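Long-range contacts in probable Ni/Fe-hydrogenase 1 B-type cytochrome subunit (Escherichia coli K-12, PDB 6G94), which probably serves as a membrane-embedded b-type cytochrome that carries electrons through its heme for hydrogenase 1: residues L24-M29 with M68-V72; V31-G36 with I62-G67; I144-A149 with F160-V166. All blocks are in the same frame, centred on the assembly; numbering follows the deposited sequence.

In the fold
All three contacts lie in the heme-binding helical bundle and reach the same porphyrin. Interactions 1 and 2 join the same two elements, helix 20-40 and helix 55-83, with centres about 9 Å apart; they meet where Phe70 touches Leu32. Interaction 1 is the more buried and wholly apolar, without a hydrogen bond across it, whereas interaction 2, partly buried, carries an iron ligand and the polar bond that orients it. Interaction 3, about 17 Å from interaction 2 between centres, ties helix 130-151 to the segment leading into helix 166-172. It is partly buried and chiefly aromatic, and it touches interaction 1 through Thr71 against Phe148 and Ile144.

Interaction 1 (L24-M29 with M68-V72); sequences LTVLCM and MVFTV. With HEM (protoporphyrin IX containing Fe), chain B.
One wall of the heme pocket is built where Met29 meets Phe70, between two predicted transmembrane helices. CG of Met29 lies anti to the main-chain N (chi1 -166°), and bends at the next two torsions curl the chain back, bringing the methyl CE to Phe70 CE1 at 3.6 Å. The same residue reaches the cofactor, with Met29 SD 3.2 Å from the vinyl carbon CBB of the heme, so its thioether touches both vinyl and, through CE, phenyl. Thr25 adds its methyl CG2, 3.7 Å from Phe70 CE1, approaching the ring obliquely. Cys28 comes to the ring's edge instead, its CB near the ring plane and 3.9 Å from Phe70 CD1. These contacts belong to an antiparallel pair within the helical bundle, helix 20-40 against helix 55-83, whose short axes here run at 143° and come within 9.3 Å. Farther from the heme, Cys28 SG rests 3.8 Å from Val69 CG1, and Leu24 CD2 lies more loosely against that same methyl, at 4.2 Å. Val69 also packs on an apolar side chain of another protein's chain. Thr71, whose OG1 is hydrogen-bonded to Gly67 O, places that oxygen 3.6 Å from heme CMC.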
loop_
_atom_site.group_PDB
_atom_site.type_symbol
_atom_site.label_atom_id
_atom_site.label_comp_id
_atom_site.label_asym_id
_atom_site.label_seq_id
_atom_site.Cartn_x
_atom_site.Cartn_y
_atom_site.Cartn_z
ATOM N N LEU I 24 17.843 36.377 30.921
ATOM C CA LEU I 24 16.760 36.303 29.980
ATOM C C LEU I 24 17.330 36.170 28.561
ATOM O O LEU I 24 17.141 35.149 27.910
ATOM C CB LEU I 24 15.850 37.519 30.129
ATOM C CG LEU I 24 14.422 37.242 29.660
ATOM C CD1 LEU I 24 13.861 35.964 30.265
ATOM C CD2 LEU I 24 13.545 38.430 29.976
ATOM N N THR I 25 18.029 37.206 28.110
ATOM C CA THR I 25 18.767 37.219 26.852
ATOM C C THR I 25 19.497 35.909 26.538
ATOM O O THR I 25 19.472 35.435 25.412
ATOM C CB THR I 25 19.807 38.337 26.875
ATOM O OG1 THR I 25 19.221 39.495 27.452
ATOM C CG2 THR I 25 20.221 38.687 25.507
ATOM N N VAL I 26 20.133 35.325 27.540
ATOM C CA VAL I 26 20.805 34.037 27.383
ATOM C C VAL I 26 19.769 32.962 27.098
ATOM O O VAL I 26 19.965 32.133 26.232
ATOM C CB VAL I 26 21.644 33.681 28.629
ATOM C CG1 VAL I 26 22.132 32.237 28.584
ATOM C CG2 VAL I 26 22.808 34.645 28.756
ATOM N N LEU I 27 18.665 32.997 27.824
ATOM C CA LEU I 27 17.596 32.047 27.635
ATOM C C LEU I 27 17.032 32.225 26.233
ATOM O O LEU I 27 16.827 31.264 25.542
ATOM C CB LEU I 27 16.527 32.247 28.712
ATOM C CG LEU I 27 15.353 31.283 28.801
ATOM C CD1 LEU I 27 15.872 29.903 29.148
ATOM C CD2 LEU I 27 14.398 31.777 29.858
ATOM N N CYS I 28 16.821 33.469 25.824
ATOM C CA CYS I 28 16.348 33.781 24.487
ATOM C C CYS I 28 17.336 33.314 23.444
ATOM O O CYS I 28 16.983 32.579 22.539
ATOM C CB CYS I 28 16.062 35.270 24.339
ATOM S SG CYS I 28 14.503 35.751 25.095
ATOM N N MET I 29 18.578 33.728 23.593
ATOM C CA MET I 29 19.672 33.283 22.729
ATOM C C MET I 29 19.689 31.764 22.547
ATOM O O MET I 29 19.707 31.282 21.428
ATOM C CB MET I 29 21.021 33.768 23.279
ATOM C CG MET I 29 22.180 33.658 22.305
ATOM S SD MET I 29 21.848 34.625 20.832
ATOM C CE MET I 29 22.133 36.288 21.427
ATOM N N MET I 68 10.805 38.086 19.821
ATOM C CA MET I 68 10.088 39.269 20.286
ATOM C C MET I 68 10.669 39.690 21.617
ATOM O O MET I 68 11.157 40.813 21.756
ATOM C CB MET I 68 8.583 38.999 20.403
ATOM C CG MET I 68 7.876 38.829 19.065
ATOM S SD MET I 68 7.656 40.398 18.206
ATOM C CE MET I 68 6.649 39.916 16.803
ATOM N N VAL I 69 10.633 38.765 22.578
ATOM C CA VAL I 69 11.187 38.982 23.924
ATOM C C VAL I 69 12.643 39.453 23.850
ATOM O O VAL I 69 12.992 40.500 24.416
ATOM C CB VAL I 69 11.085 37.721 24.816
ATOM C CG1 VAL I 69 11.687 37.992 26.186
ATOM C CG2 VAL I 69 9.639 37.274 24.958
ATOM N N PHE I 70 13.468 38.666 23.155
ATOM C CA PHE I 70 14.862 39.003 22.904
ATOM C C PHE I 70 15.021 40.425 22.403
ATOM O O PHE I 70 15.847 41.157 22.914
ATOM C CB PHE I 70 15.484 38.039 21.894
ATOM C CG PHE I 70 16.879 38.402 21.497
ATOM C CD1 PHE I 70 17.959 38.039 22.307
ATOM C CD2 PHE I 70 17.124 39.115 20.326
ATOM C CE1 PHE I 70 19.259 38.382 21.958
ATOM C CE2 PHE I 70 18.419 39.455 19.965
ATOM C CZ PHE I 70 19.487 39.084 20.780
ATOM N N THR I 71 14.235 40.809 21.405
ATOM C CA THR I 71 14.333 42.144 20.801
ATOM C C THR I 71 14.044 43.259 21.805
ATOM O O THR I 71 14.761 44.257 21.858
ATOM C CB THR I 71 13.388 42.297 19.591
ATOM O OG1 THR I 71 13.743 41.332 18.602
ATOM C CG2 THR I 71 13.518 43.660 18.962
ATOM N N VAL I 72 12.976 43.090 22.578
ATOM C CA VAL I 72 12.571 44.064 23.589
ATOM C C VAL I 72 13.679 44.237 24.637
ATOM O O VAL I 72 14.174 45.350 24.863
ATOM C CB VAL I 72 11.216 43.667 24.230
ATOM C CG1 VAL I 72 11.031 44.314 25.591
ATOM C CG2 VAL I 72 10.067 44.068 23.313
HETATM C CHA HEM B . 14.990 31.775 11.073
HETATM C CHB HEM B . 18.354 32.007 14.453
HETATM C CHC HEM B . 16.692 36.306 15.814
HETATM C CHD HEM B . 12.966 35.764 12.829
HETATM C C1A HEM B . 16.109 31.562 11.812
HETATM C C2A HEM B . 17.095 30.643 11.445
HETATM C C3A HEM B . 18.052 30.703 12.385
HETATM C C4A HEM B . 17.649 31.653 13.335
HETATM C CMA HEM B . 19.313 29.872 12.398
HETATM C CAA HEM B . 17.066 29.732 10.239
HETATM C CBA HEM B . 17.545 30.411 8.971
HETATM C CGA HEM B . 17.498 29.438 7.836
HETATM O O1A HEM B . 18.235 28.450 7.747
HETATM O O2A HEM B . 16.686 29.629 6.928
HETATM C C1B HEM B . 18.200 33.236 15.106
HETATM C C2B HEM B . 19.088 33.701 16.117
HETATM C C3B HEM B . 18.622 34.918 16.482
HETATM C C4B HEM B . 17.431 35.159 15.681
HETATM C CMB HEM B . 20.304 32.980 16.650
HETATM C CAB HEM B . 19.130 35.879 17.469
HETATM C CBB HEM B . 20.083 35.557 18.323
HETATM C C1C HEM B . 15.485 36.510 15.160
HETATM C C2C HEM B . 14.608 37.569 15.404
HETATM C C3C HEM B . 13.558 37.412 14.548
HETATM C C4C HEM B . 13.802 36.250 13.787
HETATM C CMC HEM B . 14.785 38.696 16.391
HETATM C CAC HEM B . 12.394 38.316 14.461
HETATM C CBC HEM B . 11.168 37.859 14.676
HETATM C C1D HEM B . 13.275 34.641 12.092
HETATM C C2D HEM B . 12.425 34.237 10.981
HETATM C C3D HEM B . 12.982 33.104 10.481
HETATM C C4D HEM B . 14.176 32.859 11.304
HETATM C CMD HEM B . 11.178 34.968 10.551
HETATM C CAD HEM B . 12.529 32.236 9.319
HETATM C CBD HEM B . 11.084 31.767 9.465
HETATM C CGD HEM B . 10.611 30.829 8.385
HETATM O O1D HEM B . 10.347 31.229 7.244
HETATM O O2D HEM B . 10.458 29.630 8.629
HETATM N NA HEM B . 16.469 32.205 12.959
HETATM N NB HEM B . 17.235 34.125 14.885
HETATM N NC HEM B . 14.951 35.698 14.217
HETATM N ND HEM B . 14.311 33.803 12.248
HETATM FE FE HEM B . 15.672 33.916 13.493
#

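Interaction 2 (V31-G36 with I62-G67). With HEM (protoporphyrin IX containing Fe), chain B.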
loop_
_atom_site.group_PDB
_atom_site.type_symbol
_atom_site.label_atom_id
_atom_site.label_comp_id
_atom_site.label_asym_id
_atom_site.label_seq_id
_atom_site.Cartn_x
_atom_site.Cartn_y
_atom_site.Cartn_z
ATOM N N VAL I 31 17.444 29.689 22.824
ATOM C CA VAL I 31 16.232 29.189 22.219
ATOM C C VAL I 31 16.206 29.586 20.745
ATOM O O VAL I 31 15.870 28.766 19.883
ATOM C CB VAL I 31 14.966 29.679 22.975
ATOM C CG1 VAL I 31 13.714 29.454 22.148
ATOM C CG2 VAL I 31 14.831 28.967 24.313
ATOM N N LEU I 32 16.589 30.829 20.454
ATOM C CA LEU I 32 16.639 31.317 19.084
ATOM C C LEU I 32 17.651 30.552 18.235
ATOM O O LEU I 32 17.495 30.454 17.021
ATOM C CB LEU I 32 16.953 32.807 19.058
ATOM C CG LEU I 32 15.794 33.738 19.382
ATOM C CD1 LEU I 32 16.320 35.049 19.918
ATOM C CD2 LEU I 32 14.913 33.979 18.171
ATOM N N MET I 33 18.677 29.999 18.889
ATOM C CA MET I 33 19.709 29.193 18.233
ATOM C C MET I 33 19.213 27.779 17.986
ATOM O O MET I 33 19.064 27.376 16.843
ATOM C CB MET I 33 20.982 29.161 19.077
ATOM C CG MET I 33 21.767 30.469 19.065
ATOM S SD MET I 33 23.455 30.391 19.723
ATOM C CE MET I 33 23.309 29.222 21.083
ATOM N N VAL I 34 18.947 27.035 19.057
ATOM C CA VAL I 34 18.361 25.700 18.931
ATOM C C VAL I 34 17.147 25.624 17.973
ATOM O O VAL I 34 17.044 24.676 17.192
ATOM C CB VAL I 34 17.981 25.132 20.306
ATOM C CG1 VAL I 34 17.388 23.744 20.164
ATOM C CG2 VAL I 34 19.196 25.069 21.192
ATOM N N THR I 35 16.261 26.627 18.005
ATOM C CA THR I 35 15.070 26.612 17.123
ATOM C C THR I 35 15.432 27.017 15.711
ATOM O O THR I 35 15.070 26.321 14.758
ATOM C CB THR I 35 13.869 27.497 17.588
ATOM O OG1 THR I 35 14.261 28.869 17.694
ATOM C CG2 THR I 35 13.316 27.018 18.895
ATOM N N GLY I 36 16.139 28.137 15.574
ATOM C CA GLY I 36 16.534 28.634 14.260
ATOM C C GLY I 36 17.385 27.638 13.471
ATOM O O GLY I 36 17.294 27.548 12.235
ATOM N N ILE I 62 7.794 29.384 18.692
ATOM C CA ILE I 62 8.702 29.592 19.795
ATOM C C ILE I 62 9.830 30.514 19.340
ATOM O O ILE I 62 10.245 31.388 20.087
ATOM C CB ILE I 62 9.245 28.252 20.311
ATOM C CG1 ILE I 62 8.112 27.431 20.918
ATOM C CG2 ILE I 62 10.318 28.474 21.360
ATOM C CD1 ILE I 62 8.502 26.031 21.319
ATOM N N HIS I 63 10.292 30.349 18.105
ATOM C CA HIS I 63 11.323 31.206 17.545
ATOM C C HIS I 63 10.875 32.657 17.430
ATOM O O HIS I 63 11.529 33.552 17.938
ATOM C CB HIS I 63 11.791 30.670 16.196
ATOM C CG HIS I 63 13.055 31.304 15.696
ATOM N ND1 HIS I 63 14.304 30.883 16.088
ATOM C CD2 HIS I 63 13.261 32.327 14.828
ATOM C CE1 HIS I 63 15.223 31.624 15.493
ATOM N NE2 HIS I 63 14.619 32.508 14.725
ATOM N N PHE I 64 9.753 32.901 16.774
ATOM C CA PHE I 64 9.337 34.287 16.495
ATOM C C PHE I 64 9.084 35.086 17.770
ATOM O O PHE I 64 9.327 36.296 17.825
ATOM C CB PHE I 64 8.089 34.321 15.610
ATOM C CG PHE I 64 8.210 33.519 14.348
ATOM C CD1 PHE I 64 9.450 33.306 13.748
ATOM C CD2 PHE I 64 7.078 32.981 13.751
ATOM C CE1 PHE I 64 9.567 32.555 12.594
ATOM C CE2 PHE I 64 7.178 32.228 12.584
ATOM C CZ PHE I 64 8.426 32.017 12.006
ATOM N N SER I 65 8.605 34.390 18.798
ATOM C CA SER I 65 8.131 35.045 20.004
ATOM C C SER I 65 9.287 35.142 21.006
ATOM O O SER I 65 9.350 36.103 21.788
ATOM C CB SER I 65 6.857 34.365 20.549
ATOM O OG SER I 65 7.115 33.065 21.023
ATOM N N ALA I 66 10.231 34.197 20.939
ATOM C CA ALA I 66 11.534 34.366 21.610
ATOM C C ALA I 66 12.286 35.542 21.005
ATOM O O ALA I 66 12.972 36.278 21.691
ATOM C CB ALA I 66 12.368 33.100 21.542
ATOM N N GLY I 67 12.119 35.728 19.711
ATOM C CA GLY I 67 12.718 36.846 19.027
ATOM C C GLY I 67 12.056 38.152 19.375
ATOM O O GLY I 67 12.658 39.203 19.234
HETATM C CHA HEM B . 14.990 31.775 11.073
HETATM C CHB HEM B . 18.354 32.007 14.453
HETATM C CHC HEM B . 16.692 36.306 15.814
HETATM C CHD HEM B . 12.966 35.764 12.829
HETATM C C1A HEM B . 16.109 31.562 11.812
HETATM C C2A HEM B . 17.095 30.643 11.445
HETATM C C3A HEM B . 18.052 30.703 12.385
HETATM C C4A HEM B . 17.649 31.653 13.335
HETATM C CMA HEM B . 19.313 29.872 12.398
HETATM C CAA HEM B . 17.066 29.732 10.239
HETATM C CBA HEM B . 17.545 30.411 8.971
HETATM C CGA HEM B . 17.498 29.438 7.836
HETATM O O1A HEM B . 18.235 28.450 7.747
HETATM O O2A HEM B . 16.686 29.629 6.928
HETATM C C1B HEM B . 18.200 33.236 15.106
HETATM C C2B HEM B . 19.088 33.701 16.117
HETATM C C3B HEM B . 18.622 34.918 16.482
HETATM C C4B HEM B . 17.431 35.159 15.681
HETATM C CMB HEM B . 20.304 32.980 16.650
HETATM C CAB HEM B . 19.130 35.879 17.469
HETATM C CBB HEM B . 20.083 35.557 18.323
HETATM C C1C HEM B . 15.485 36.510 15.160
HETATM C C2C HEM B . 14.608 37.569 15.404
HETATM C C3C HEM B . 13.558 37.412 14.548
HETATM C C4C HEM B . 13.802 36.250 13.787
HETATM C CMC HEM B . 14.785 38.696 16.391
HETATM C CAC HEM B . 12.394 38.316 14.461
HETATM C CBC HEM B . 11.168 37.859 14.676
HETATM C C1D HEM B . 13.275 34.641 12.092
HETATM C C2D HEM B . 12.425 34.237 10.981
HETATM C C3D HEM B . 12.982 33.104 10.481
HETATM C C4D HEM B . 14.176 32.859 11.304
HETATM C CMD HEM B . 11.178 34.968 10.551
HETATM C CAD HEM B . 12.529 32.236 9.319
HETATM C CBD HEM B . 11.084 31.767 9.465
HETATM C CGD HEM B . 10.611 30.829 8.385
HETATM O O1D HEM B . 10.347 31.229 7.244
HETATM O O2D HEM B . 10.458 29.630 8.629
HETATM N NA HEM B . 16.469 32.205 12.959
HETATM N NB HEM B . 17.235 34.125 14.885
HETATM N NC HEM B . 14.951 35.698 14.217
HETATM N ND HEM B . 14.311 33.803 12.248
HETATM FE FE HEM B . 15.672 33.916 13.493
#
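His63 reaches across to Thr35 and Leu32 and ends on the heme iron. Its CB lies 3.4 Å from Thr35 OG1, and CG, swung away from the backbone N (chi1 -167°), carries the ring past Thr35 toward the iron. ND1 donates a hydrogen bond to Thr35 OG1 at 2.6 Å, nearly straight at 161° and in the ring plane. CE1 points toward Leu32 O, 3.0 Å away and also in plane. CD2 lies close to the porphyrin, and at the tip NE2 binds the iron at 2.1 Å; His184 supplies the second axial nitrogen. This is the bis-histidine coordination familiar in membrane b-type cytochromes.

Thr35 is itself positioned: its OG1 donates to Val31 O at 2.7 Å, and the backbone N of Thr35 reaches that oxygen from the opposite face of the carbonyl plane. The hydroxyl proton is thus engaged, and the oxygen can accept from ND1, two bonds in series that probably fix the rotation of the imidazole. Over one ring face Leu32 CD2 makes a CH-pi contact, 3.7 Å from the centroid. Gly36 brings its carbonyl oxygen against heme CAA. On the side farther from the heme, Val31 CG1 packs on Ile62 CG2 at 3.6 Å and on Ala66 CB. A chain of another protein packs against Phe64 and Ser65.

Helix 20-40 and helix 55-83 run antiparallel here, their short axes at 155° and 9.1 Å apart; helix 177-203 supplies His184, and helix 130-151 brings Tyr151 edge-to-face with Phe64.

Interaction 3 (I144-A149 with F160-V166); sequences IITGFA and FAPFRYV. With HEM (protoporphyrin IX containing Fe), chain B.
Phe148 meets Phe163 through a methylene: Phe148 CB sits over one face of the Phe163 ring, 3.6 Å from its centroid and 16° off the normal, a CH-pi contact. The two rings themselves meet obliquely, with planes inclined at 32°. Phe148 also meets Phe160 rim to rim, CD1 of Phe148 lying 3.4 Å from CE1 of Phe160, and neither ring covers the other. One face of Phe148 is taken by the heme, whose vinyl carbon CAC stands over the ring centre, 3.7 Å from Phe148 CD2. The phenyl group therefore bridges cofactor and loop.

Around this cluster backbone and aliphatic groups complete the fit. The carbonyl oxygen Ile145 O lies at the edge of the Phe163 ring, 3.4 Å from CD1. Ile145 CG2, the branch turned farthest from its own amide nitrogen (chi1 -64° for CG1), meets Val166 CG2 at 3.5 Å, and Ala149 CB touches Val166 CB at 3.8 Å, so the start of helix 166-172 is packed against helix 130-151 without any hydrogen bond between the segments.

Farther out, Gly147 brings its carbonyl oxygen against the heme edge, 3.0 Å from CHD, while Thr146 OG1 is hydrogen-bonded to ND1 of the axial ligand His184. Ile144 also leans on Leu74 of helix 55-83. Phe148, Phe160 and Phe163 thus form an aromatic cluster that anchors the predicted periplasmic segment onto a heme-lining, predicted transmembrane helix of this cytochrome b561-type bundle.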
loop_
_atom_site.group_PDB
_atom_site.type_symbol
_atom_site.label_atom_id
_atom_site.label_comp_id
_atom_site.label_asym_id
_atom_site.label_seq_id
_atom_site.Cartn_x
_atom_site.Cartn_y
_atom_site.Cartn_z
ATOM N N ILE I 144 18.249 40.926 14.228
ATOM C CA ILE I 144 16.933 41.490 14.488
ATOM C C ILE I 144 16.439 42.168 13.220
ATOM O O ILE I 144 15.299 41.922 12.797
ATOM C CB ILE I 144 16.940 42.467 15.694
ATOM C CG1 ILE I 144 16.964 41.669 17.020
ATOM C CG2 ILE I 144 15.751 43.432 15.624
ATOM C CD1 ILE I 144 17.209 42.486 18.282
ATOM N N ILE I 145 17.291 43.005 12.620
ATOM C CA ILE I 145 16.956 43.664 11.358
ATOM C C ILE I 145 16.643 42.630 10.275
ATOM O O ILE I 145 15.649 42.767 9.572
ATOM C CB ILE I 145 18.078 44.596 10.884
ATOM C CG1 ILE I 145 18.271 45.723 11.876
ATOM C CG2 ILE I 145 17.743 45.205 9.536
ATOM C CD1 ILE I 145 19.608 46.404 11.723
ATOM N N THR I 146 17.479 41.595 10.171
ATOM C CA THR I 146 17.264 40.509 9.216
ATOM C C THR I 146 16.116 39.581 9.622
ATOM O O THR I 146 15.301 39.198 8.780
ATOM C CB THR I 146 18.545 39.669 8.955
ATOM O OG1 THR I 146 18.907 38.904 10.112
ATOM C CG2 THR I 146 19.699 40.555 8.544
ATOM N N GLY I 147 16.069 39.210 10.905
ATOM C CA GLY I 147 15.034 38.327 11.443
ATOM C C GLY I 147 13.624 38.869 11.282
ATOM O O GLY I 147 12.697 38.104 11.007
ATOM N N PHE I 148 13.471 40.190 11.429
ATOM C CA PHE I 148 12.177 40.855 11.291
ATOM C C PHE I 148 11.795 41.129 9.853
ATOM O O PHE I 148 10.607 41.223 9.534
ATOM C CB PHE I 148 12.132 42.164 12.082
ATOM C CG PHE I 148 11.589 41.999 13.457
ATOM C CD1 PHE I 148 10.240 41.793 13.653
ATOM C CD2 PHE I 148 12.429 41.996 14.550
ATOM C CE1 PHE I 148 9.728 41.599 14.916
ATOM C CE2 PHE I 148 11.930 41.811 15.822
ATOM C CZ PHE I 148 10.574 41.608 16.005
ATOM N N ALA I 149 12.791 41.264 8.996
ATOM C CA ALA I 149 12.537 41.462 7.576
ATOM C C ALA I 149 11.833 40.227 7.059
ATOM O O ALA I 149 10.956 40.329 6.225
ATOM C CB ALA I 149 13.818 41.720 6.810
ATOM N N PHE I 160 6.239 47.759 10.944
ATOM C CA PHE I 160 7.316 46.997 10.378
ATOM C C PHE I 160 7.685 47.516 9.030
ATOM O O PHE I 160 8.436 46.877 8.315
ATOM C CB PHE I 160 6.841 45.591 10.165
ATOM C CG PHE I 160 6.659 44.812 11.418
ATOM C CD1 PHE I 160 7.722 44.571 12.254
ATOM C CD2 PHE I 160 5.420 44.261 11.725
ATOM C CE1 PHE I 160 7.555 43.804 13.389
ATOM C CE2 PHE I 160 5.240 43.491 12.860
ATOM C CZ PHE I 160 6.316 43.258 13.697
ATOM N N ALA I 161 7.146 48.668 8.680
ATOM C CA ALA I 161 7.346 49.236 7.366
ATOM C C ALA I 161 8.810 49.430 6.995
ATOM O O ALA I 161 9.196 49.130 5.873
ATOM C CB ALA I 161 6.584 50.542 7.251
ATOM N N PRO I 162 9.639 49.910 7.917
ATOM C CA PRO I 162 11.058 50.047 7.565
ATOM C C PRO I 162 11.810 48.782 7.167
ATOM O O PRO I 162 12.668 48.851 6.309
ATOM C CB PRO I 162 11.681 50.624 8.828
ATOM C CG PRO I 162 10.717 50.320 9.919
ATOM C CD PRO I 162 9.408 50.521 9.266
ATOM N N PHE I 163 11.502 47.647 7.774
ATOM C CA PHE I 163 12.187 46.401 7.431
ATOM C C PHE I 163 12.094 45.988 5.979
ATOM O O PHE I 163 12.813 45.100 5.525
ATOM C CB PHE I 163 11.671 45.285 8.305
ATOM C CG PHE I 163 12.023 45.464 9.732
ATOM C CD1 PHE I 163 13.281 45.129 10.190
ATOM C CD2 PHE I 163 11.110 45.998 10.617
ATOM C CE1 PHE I 163 13.620 45.301 11.521
ATOM C CE2 PHE I 163 11.438 46.178 11.956
ATOM C CZ PHE I 163 12.697 45.826 12.409
ATOM N N ARG I 164 11.201 46.638 5.253
ATOM C CA ARG I 164 11.002 46.329 3.843
ATOM C C ARG I 164 11.919 47.152 2.955
ATOM O O ARG I 164 11.625 47.419 1.819
ATOM C CB ARG I 164 9.535 46.507 3.460
ATOM C CG ARG I 164 8.653 45.346 3.854
ATOM C CD ARG I 164 7.323 45.434 3.122
ATOM N NE ARG I 164 6.430 46.358 3.811
ATOM C CZ ARG I 164 5.614 47.211 3.210
ATOM N NH1 ARG I 164 5.567 47.272 1.878
ATOM N NH2 ARG I 164 4.851 48.007 3.952
ATOM N N TYR I 165 13.026 47.574 3.523
ATOM C CA TYR I 165 14.113 48.192 2.802
ATOM C C TYR I 165 15.197 47.154 2.796
ATOM O O TYR I 165 15.980 47.094 1.881
ATOM C CB TYR I 165 14.604 49.448 3.515
ATOM C CG TYR I 165 13.779 50.686 3.244
ATOM C CD1 TYR I 165 14.066 51.498 2.170
ATOM C CD2 TYR I 165 12.718 51.049 4.074
ATOM C CE1 TYR I 165 13.325 52.629 1.915
ATOM C CE2 TYR I 165 11.966 52.180 3.824
ATOM C CZ TYR I 165 12.282 52.962 2.739
ATOM O OH TYR I 165 11.556 54.081 2.460
ATOM N N VAL I 166 15.236 46.335 3.841
ATOM C CA VAL I 166 16.191 45.257 3.961
ATOM C C VAL I 166 15.990 44.319 2.802
ATOM O O VAL I 166 16.948 43.811 2.237
ATOM C CB VAL I 166 15.978 44.463 5.243
ATOM C CG1 VAL I 166 16.973 43.322 5.322
ATOM C CG2 VAL I 166 16.079 45.368 6.456
HETATM C CHA HEM B . 14.990 31.775 11.073
HETATM C CHB HEM B . 18.354 32.007 14.453
HETATM C CHC HEM B . 16.692 36.306 15.814
HETATM C CHD HEM B . 12.966 35.764 12.829
HETATM C C1A HEM B . 16.109 31.562 11.812
HETATM C C2A HEM B . 17.095 30.643 11.445
HETATM C C3A HEM B . 18.052 30.703 12.385
HETATM C C4A HEM B . 17.649 31.653 13.335
HETATM C CMA HEM B . 19.313 29.872 12.398
HETATM C CAA HEM B . 17.066 29.732 10.239
HETATM C CBA HEM B . 17.545 30.411 8.971
HETATM C CGA HEM B . 17.498 29.438 7.836
HETATM O O1A HEM B . 18.235 28.450 7.747
HETATM O O2A HEM B . 16.686 29.629 6.928
HETATM C C1B HEM B . 18.200 33.236 15.106
HETATM C C2B HEM B . 19.088 33.701 16.117
HETATM C C3B HEM B . 18.622 34.918 16.482
HETATM C C4B HEM B . 17.431 35.159 15.681
HETATM C CMB HEM B . 20.304 32.980 16.650
HETATM C CAB HEM B . 19.130 35.879 17.469
HETATM C CBB HEM B . 20.083 35.557 18.323
HETATM C C1C HEM B . 15.485 36.510 15.160
HETATM C C2C HEM B . 14.608 37.569 15.404
HETATM C C3C HEM B . 13.558 37.412 14.548
HETATM C C4C HEM B . 13.802 36.250 13.787
HETATM C CMC HEM B . 14.785 38.696 16.391
HETATM C CAC HEM B . 12.394 38.316 14.461
HETATM C CBC HEM B . 11.168 37.859 14.676
HETATM C C1D HEM B . 13.275 34.641 12.092
HETATM C C2D HEM B . 12.425 34.237 10.981
HETATM C C3D HEM B . 12.982 33.104 10.481
HETATM C C4D HEM B . 14.176 32.859 11.304
HETATM C CMD HEM B . 11.178 34.968 10.551
HETATM C CAD HEM B . 12.529 32.236 9.319
HETATM C CBD HEM B . 11.084 31.767 9.465
HETATM C CGD HEM B . 10.611 30.829 8.385
HETATM O O1D HEM B . 10.347 31.229 7.244
HETATM O O2D HEM B . 10.458 29.630 8.629
HETATM N NA HEM B . 16.469 32.205 12.959
HETATM N NB HEM B . 17.235 34.125 14.885
HETATM N NC HEM B . 14.951 35.698 14.217
HETATM N ND HEM B . 14.311 33.803 12.248
HETATM FE FE HEM B . 15.672 33.916 13.493
#